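Local coordinates for protein carboxylic ester hydrolase (Aspergillus niger, PDB 7K4O) that probably hydrolyses ester bonds of gallic acid in tannins, acting as a serine esterase of the tannase family, at residues 321-333 against 417-429. Sequence-based numbering, arbitrary orientation.
Sequences VYFSYQPTAAFDD and DADFSIPTAASIR. With GDE (3,4,5-trihydroxybenzoic acid), chain J.
Tyr-325 lays its ring against residues 419-423: the carbonyl O of Phe-420 sits over one face, 3.3 Å from CZ, while the backbone of Ser-421 and Ile-422 passes along the ring edge and Pro-423 CD packs 3.7 Å from CE1. Two residues earlier, Phe-323 takes Ala-425 CB over a face in a CH-pi contact, and Arg-429 CD meets the ring edge; chi1 of 41°, with CG wedged between backbone N and carbonyl carbon, turns this ring onto the first turn of helix 425-438. At the other end, the Asp-332 carboxylate lies only 18° from parallel to the Phe-420 ring, its CG 3.4 Å from CD1. No direct hydrogen bond joins the segments; waters do. One links Ser-324 O and Gln-326 OE1 to Ala-425 N, another Gln-326 N to Asp-419 O and Thr-424 N. The fold is that of an alpha/beta hydrolase: 417-429 follows strand 410-416, and Asp-419 OD2 hydrogen-bonds His-465 ND1, consistent with the acid of a Ser-186, His-465, Asp-419 triad. Asp-419 OD1 accepts from Ser-421 N at 2.8 Å, an Asx turn, and from Ile-422 N, which extends it to an Asx motif; the two bonds hold the carboxylate. Ser-421 OG hydrogen-bonds GDE OAD at 2.6 Å. Tyr-325 OH donates to Asp-333 OD2 at 2.6 Å, and OD1 of the same carboxylate hydrogen-bonds His-222 ND1, the histidine itself hydrogen-bonded to the ligand.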
loop_
_atom_site.group_PDB
_atom_site.type_symbol
_atom_site.label_atom_id
_atom_site.label_comp_id
_atom_site.label_asym_id
_atom_site.label_seq_id
_atom_site.Cartn_x
_atom_site.Cartn_y
_atom_site.Cartn_z
ATOM N N VAL A 321 7.438 19.468 8.444
ATOM C CA VAL A 321 7.147 19.212 7.008
ATOM C C VAL A 321 6.357 17.905 6.850
ATOM O O VAL A 321 5.417 17.893 6.020
ATOM C CB VAL A 321 8.433 19.158 6.187
ATOM C CG1 VAL A 321 8.086 19.129 4.709
ATOM C CG2 VAL A 321 9.373 20.334 6.516
ATOM N N TYR A 322 6.760 16.852 7.538
ATOM C CA TYR A 322 6.057 15.556 7.421
ATOM C C TYR A 322 6.254 14.795 8.735
ATOM O O TYR A 322 6.728 15.358 9.723
ATOM C CB TYR A 322 6.508 14.817 6.154
ATOM C CG TYR A 322 5.496 13.809 5.605
ATOM C CD1 TYR A 322 4.164 14.149 5.502
ATOM C CD2 TYR A 322 5.884 12.530 5.233
ATOM C CE1 TYR A 322 3.218 13.222 5.055
ATOM C CE2 TYR A 322 4.959 11.618 4.712
ATOM C CZ TYR A 322 3.632 11.986 4.622
ATOM O OH TYR A 322 2.717 11.038 4.183
ATOM N N PHE A 323 5.925 13.522 8.719
ATOM C CA PHE A 323 6.055 12.578 9.853
ATOM C C PHE A 323 6.723 11.352 9.323
ATOM O O PHE A 323 6.872 11.149 8.108
ATOM C CB PHE A 323 4.706 12.345 10.537
ATOM C CG PHE A 323 3.552 12.205 9.569
ATOM C CD1 PHE A 323 3.425 11.048 8.838
ATOM C CD2 PHE A 323 2.661 13.230 9.377
ATOM C CE1 PHE A 323 2.427 10.942 7.888
ATOM C CE2 PHE A 323 1.617 13.096 8.478
ATOM C CZ PHE A 323 1.530 11.957 7.732
ATOM N N SER A 324 7.187 10.549 10.253
ATOM C CA SER A 324 7.973 9.359 9.935
ATOM C C SER A 324 7.256 8.117 10.475
ATOM O O SER A 324 6.115 8.225 10.987
ATOM C CB SER A 324 9.385 9.496 10.488
ATOM O OG SER A 324 10.229 8.500 9.966
ATOM N N TYR A 325 7.921 6.999 10.302
ATOM C CA TYR A 325 7.434 5.666 10.730
ATOM C C TYR A 325 7.220 5.666 12.235
ATOM O O TYR A 325 7.892 6.416 12.998
ATOM C CB TYR A 325 8.415 4.587 10.308
ATOM C CG TYR A 325 8.899 4.759 8.903
ATOM C CD1 TYR A 325 8.086 4.459 7.813
ATOM C CD2 TYR A 325 10.141 5.281 8.626
ATOM C CE1 TYR A 325 8.507 4.661 6.514
ATOM C CE2 TYR A 325 10.567 5.503 7.331
ATOM C CZ TYR A 325 9.760 5.170 6.258
ATOM O OH TYR A 325 10.233 5.345 4.986
ATOM N N GLN A 326 6.275 4.851 12.666
ATOM C CA GLN A 326 5.962 4.700 14.105
ATOM C C GLN A 326 7.153 4.083 14.840
ATOM O O GLN A 326 7.950 3.346 14.277
ATOM C CB GLN A 326 4.757 3.786 14.296
ATOM C CG GLN A 326 3.427 4.403 13.873
ATOM C CD GLN A 326 3.089 5.672 14.594
ATOM O OE1 GLN A 326 3.315 6.788 14.098
ATOM N NE2 GLN A 326 2.528 5.538 15.799
ATOM N N PRO A 327 7.271 4.343 16.157
ATOM C CA PRO A 327 8.142 3.491 16.986
ATOM C C PRO A 327 7.785 2.007 16.775
ATOM O O PRO A 327 6.609 1.709 16.556
ATOM C CB PRO A 327 7.816 3.956 18.415
ATOM C CG PRO A 327 7.312 5.358 18.251
ATOM C CD PRO A 327 6.556 5.375 16.917
ATOM N N THR A 328 8.793 1.137 16.753
ATOM C CA THR A 328 8.803 -0.343 16.530
ATOM C C THR A 328 8.991 -0.659 15.052
ATOM O O THR A 328 9.347 -1.778 14.756
ATOM C CB THR A 328 7.606 -1.112 17.106
ATOM O OG1 THR A 328 6.388 -0.857 16.419
ATOM C CG2 THR A 328 7.289 -0.747 18.530
ATOM N N ALA A 329 8.838 0.313 14.139
ATOM C CA ALA A 329 9.193 0.069 12.724
ATOM C C ALA A 329 10.711 -0.032 12.579
ATOM O O ALA A 329 11.428 0.797 13.208
ATOM C CB ALA A 329 8.615 1.153 11.820
ATOM N N ALA A 330 11.179 -0.970 11.772
ATOM C CA ALA A 330 12.608 -1.135 11.467
ATOM C C ALA A 330 13.169 0.152 10.852
ATOM O O ALA A 330 12.456 0.882 10.145
ATOM C CB ALA A 330 12.831 -2.299 10.578
ATOM N N PHE A 331 14.449 0.428 11.106
ATOM C CA PHE A 331 15.142 1.606 10.536
ATOM C C PHE A 331 15.715 1.265 9.164
ATOM O O PHE A 331 16.953 1.375 8.938
ATOM C CB PHE A 331 16.224 2.079 11.523
ATOM C CG PHE A 331 15.699 2.818 12.710
ATOM C CD1 PHE A 331 15.309 2.145 13.858
ATOM C CD2 PHE A 331 15.618 4.192 12.705
ATOM C CE1 PHE A 331 14.805 2.829 14.945
ATOM C CE2 PHE A 331 15.115 4.874 13.799
ATOM C CZ PHE A 331 14.713 4.198 14.916
ATOM N N ASP A 332 14.858 0.931 8.185
ATOM C CA ASP A 332 15.322 0.528 6.840
ATOM C C ASP A 332 15.902 1.724 6.087
ATOM O O ASP A 332 16.937 1.553 5.462
ATOM C CB ASP A 332 14.204 -0.115 6.004
ATOM C CG ASP A 332 13.945 -1.575 6.340
ATOM O OD1 ASP A 332 13.781 -1.876 7.531
ATOM O OD2 ASP A 332 13.883 -2.404 5.398
ATOM N N ASP A 333 15.222 2.872 6.126
ATOM C CA ASP A 333 15.676 4.083 5.413
ATOM C C ASP A 333 17.080 4.436 5.935
ATOM O O ASP A 333 17.908 4.925 5.131
ATOM C CB ASP A 333 14.745 5.262 5.627
ATOM C CG ASP A 333 13.502 5.224 4.706
ATOM O OD1 ASP A 333 13.403 4.293 3.846
ATOM O OD2 ASP A 333 12.705 6.156 4.867
ATOM N N ASP A 417 1.242 -1.384 11.886
ATOM C CA ASP A 417 1.719 -0.457 12.943
ATOM C C ASP A 417 3.243 -0.331 12.876
ATOM O O ASP A 417 3.723 0.720 13.342
ATOM C CB ASP A 417 1.299 -0.961 14.345
ATOM C CG ASP A 417 0.010 -0.318 14.792
ATOM O OD1 ASP A 417 0.066 0.865 15.126
ATOM O OD2 ASP A 417 -1.036 -1.025 14.829
ATOM N N ALA A 418 3.949 -1.322 12.356
ATOM C CA ALA A 418 5.433 -1.319 12.335
ATOM C C ALA A 418 5.931 -1.215 10.883
ATOM O O ALA A 418 6.999 -1.771 10.508
ATOM C CB ALA A 418 5.986 -2.522 13.076
ATOM N N ASP A 419 5.151 -0.515 10.027
ATOM C CA ASP A 419 5.526 -0.365 8.608
ATOM C C ASP A 419 6.767 0.545 8.554
ATOM O O ASP A 419 6.696 1.669 9.046
ATOM C CB ASP A 419 4.343 0.227 7.820
ATOM C CG ASP A 419 4.512 0.122 6.335
ATOM O OD1 ASP A 419 5.681 0.182 5.840
ATOM O OD2 ASP A 419 3.477 -0.114 5.666
ATOM N N PHE A 420 7.792 0.061 7.922
ATOM C CA PHE A 420 9.105 0.713 7.791
ATOM C C PHE A 420 9.258 1.368 6.425
ATOM O O PHE A 420 10.334 1.925 6.149
ATOM C CB PHE A 420 10.228 -0.317 7.945
ATOM C CG PHE A 420 10.133 -1.500 7.034
ATOM C CD1 PHE A 420 10.572 -1.444 5.733
ATOM C CD2 PHE A 420 9.492 -2.664 7.465
ATOM C CE1 PHE A 420 10.483 -2.546 4.895
ATOM C CE2 PHE A 420 9.375 -3.754 6.617
ATOM C CZ PHE A 420 9.860 -3.698 5.329
ATOM N N SER A 421 8.228 1.249 5.575
ATOM C CA SER A 421 8.333 1.677 4.158
ATOM C C SER A 421 7.390 2.860 3.939
ATOM O O SER A 421 7.752 3.737 3.168
ATOM C CB SER A 421 8.102 0.535 3.221
ATOM O OG SER A 421 8.318 0.890 1.862
ATOM N N ILE A 422 6.191 2.805 4.519
ATOM C CA ILE A 422 5.185 3.891 4.473
ATOM C C ILE A 422 4.747 4.157 5.874
ATOM O O ILE A 422 4.216 3.252 6.531
ATOM C CB ILE A 422 4.009 3.513 3.556
ATOM C CG1 ILE A 422 4.533 3.033 2.197
ATOM C CG2 ILE A 422 3.045 4.688 3.496
ATOM C CD1 ILE A 422 3.481 2.715 1.170
ATOM N N PRO A 423 4.899 5.396 6.387
ATOM C CA PRO A 423 4.488 5.682 7.747
ATOM C C PRO A 423 3.012 5.341 7.991
ATOM O O PRO A 423 2.158 5.778 7.269
ATOM C CB PRO A 423 4.730 7.170 7.903
ATOM C CG PRO A 423 5.810 7.445 6.924
ATOM C CD PRO A 423 5.477 6.584 5.713
ATOM N N THR A 424 2.729 4.621 9.081
ATOM C CA THR A 424 1.327 4.319 9.434
ATOM C C THR A 424 0.486 5.583 9.509
ATOM O O THR A 424 -0.704 5.553 9.104
ATOM C CB THR A 424 1.265 3.517 10.749
ATOM O OG1 THR A 424 2.278 2.512 10.715
ATOM C CG2 THR A 424 -0.118 2.920 10.929
ATOM N N ALA A 425 1.026 6.680 10.061
ATOM C CA ALA A 425 0.276 7.927 10.199
ATOM C C ALA A 425 -0.162 8.484 8.833
ATOM O O ALA A 425 -1.064 9.318 8.819
ATOM C CB ALA A 425 1.093 8.905 11.016
ATOM N N ALA A 426 0.469 8.076 7.748
ATOM C CA ALA A 426 0.089 8.555 6.393
ATOM C C ALA A 426 -1.358 8.131 6.100
ATOM O O ALA A 426 -2.057 8.911 5.417
ATOM C CB ALA A 426 0.985 8.070 5.339
ATOM N N SER A 427 -1.760 6.967 6.596
ATOM C CA SER A 427 -3.140 6.461 6.330
ATOM C C SER A 427 -4.134 7.195 7.198
ATOM O O SER A 427 -5.210 7.574 6.702
ATOM C CB SER A 427 -3.216 4.955 6.493
ATOM O OG SER A 427 -2.541 4.281 5.445
ATOM N N ILE A 428 -3.856 7.382 8.503
ATOM C CA ILE A 428 -4.772 8.160 9.358
ATOM C C ILE A 428 -4.988 9.528 8.737
ATOM O O ILE A 428 -6.123 10.037 8.708
ATOM C CB ILE A 428 -4.213 8.261 10.801
ATOM C CG1 ILE A 428 -4.418 6.983 11.619
ATOM C CG2 ILE A 428 -4.895 9.404 11.487
ATOM C CD1 ILE A 428 -3.649 5.817 11.191
ATOM N N ARG A 429 -3.915 10.167 8.275
ATOM C CA ARG A 429 -4.066 11.533 7.758
ATOM C C ARG A 429 -5.099 11.606 6.629
ATOM O O ARG A 429 -5.870 12.551 6.558
ATOM C CB ARG A 429 -2.728 12.116 7.303
ATOM C CG ARG A 429 -2.906 13.597 6.963
ATOM C CD ARG A 429 -1.567 14.225 6.575
ATOM N NE ARG A 429 -1.702 15.634 6.330
ATOM C CZ ARG A 429 -1.545 16.602 7.256
ATOM N NH1 ARG A 429 -1.198 16.305 8.500
ATOM N NH2 ARG A 429 -1.699 17.871 6.922
HETATM O OAA GDE J . 4.845 -0.774 -3.484
HETATM O OAB GDE J . 6.202 -1.458 -1.876
HETATM O OAC GDE J . 6.206 4.152 -4.068
HETATM O OAD GDE J . 7.684 2.924 0.307
HETATM O OAE GDE J . 7.391 4.780 -1.595
HETATM C CAF GDE J . 5.947 1.816 -3.331
HETATM C CAG GDE J . 6.701 1.185 -1.097
HETATM C CAH GDE J . 5.709 -0.542 -2.586
HETATM C CAI GDE J . 6.364 3.135 -3.098
HETATM C CAJ GDE J . 7.158 2.510 -0.874
HETATM C CAK GDE J . 6.180 0.874 -2.343
HETATM C CAL GDE J . 6.962 3.452 -1.848
HETATM O O HOH W 1 3.687 6.807 11.337
HETATM O O HOH W 2 4.965 3.238 10.640
HETATM O O HOH W 3 12.560 2.902 7.356
HETATM O O HOH W 4 9.354 -3.172 11.006
HETATM O O HOH W 5 11.998 2.016 3.898
#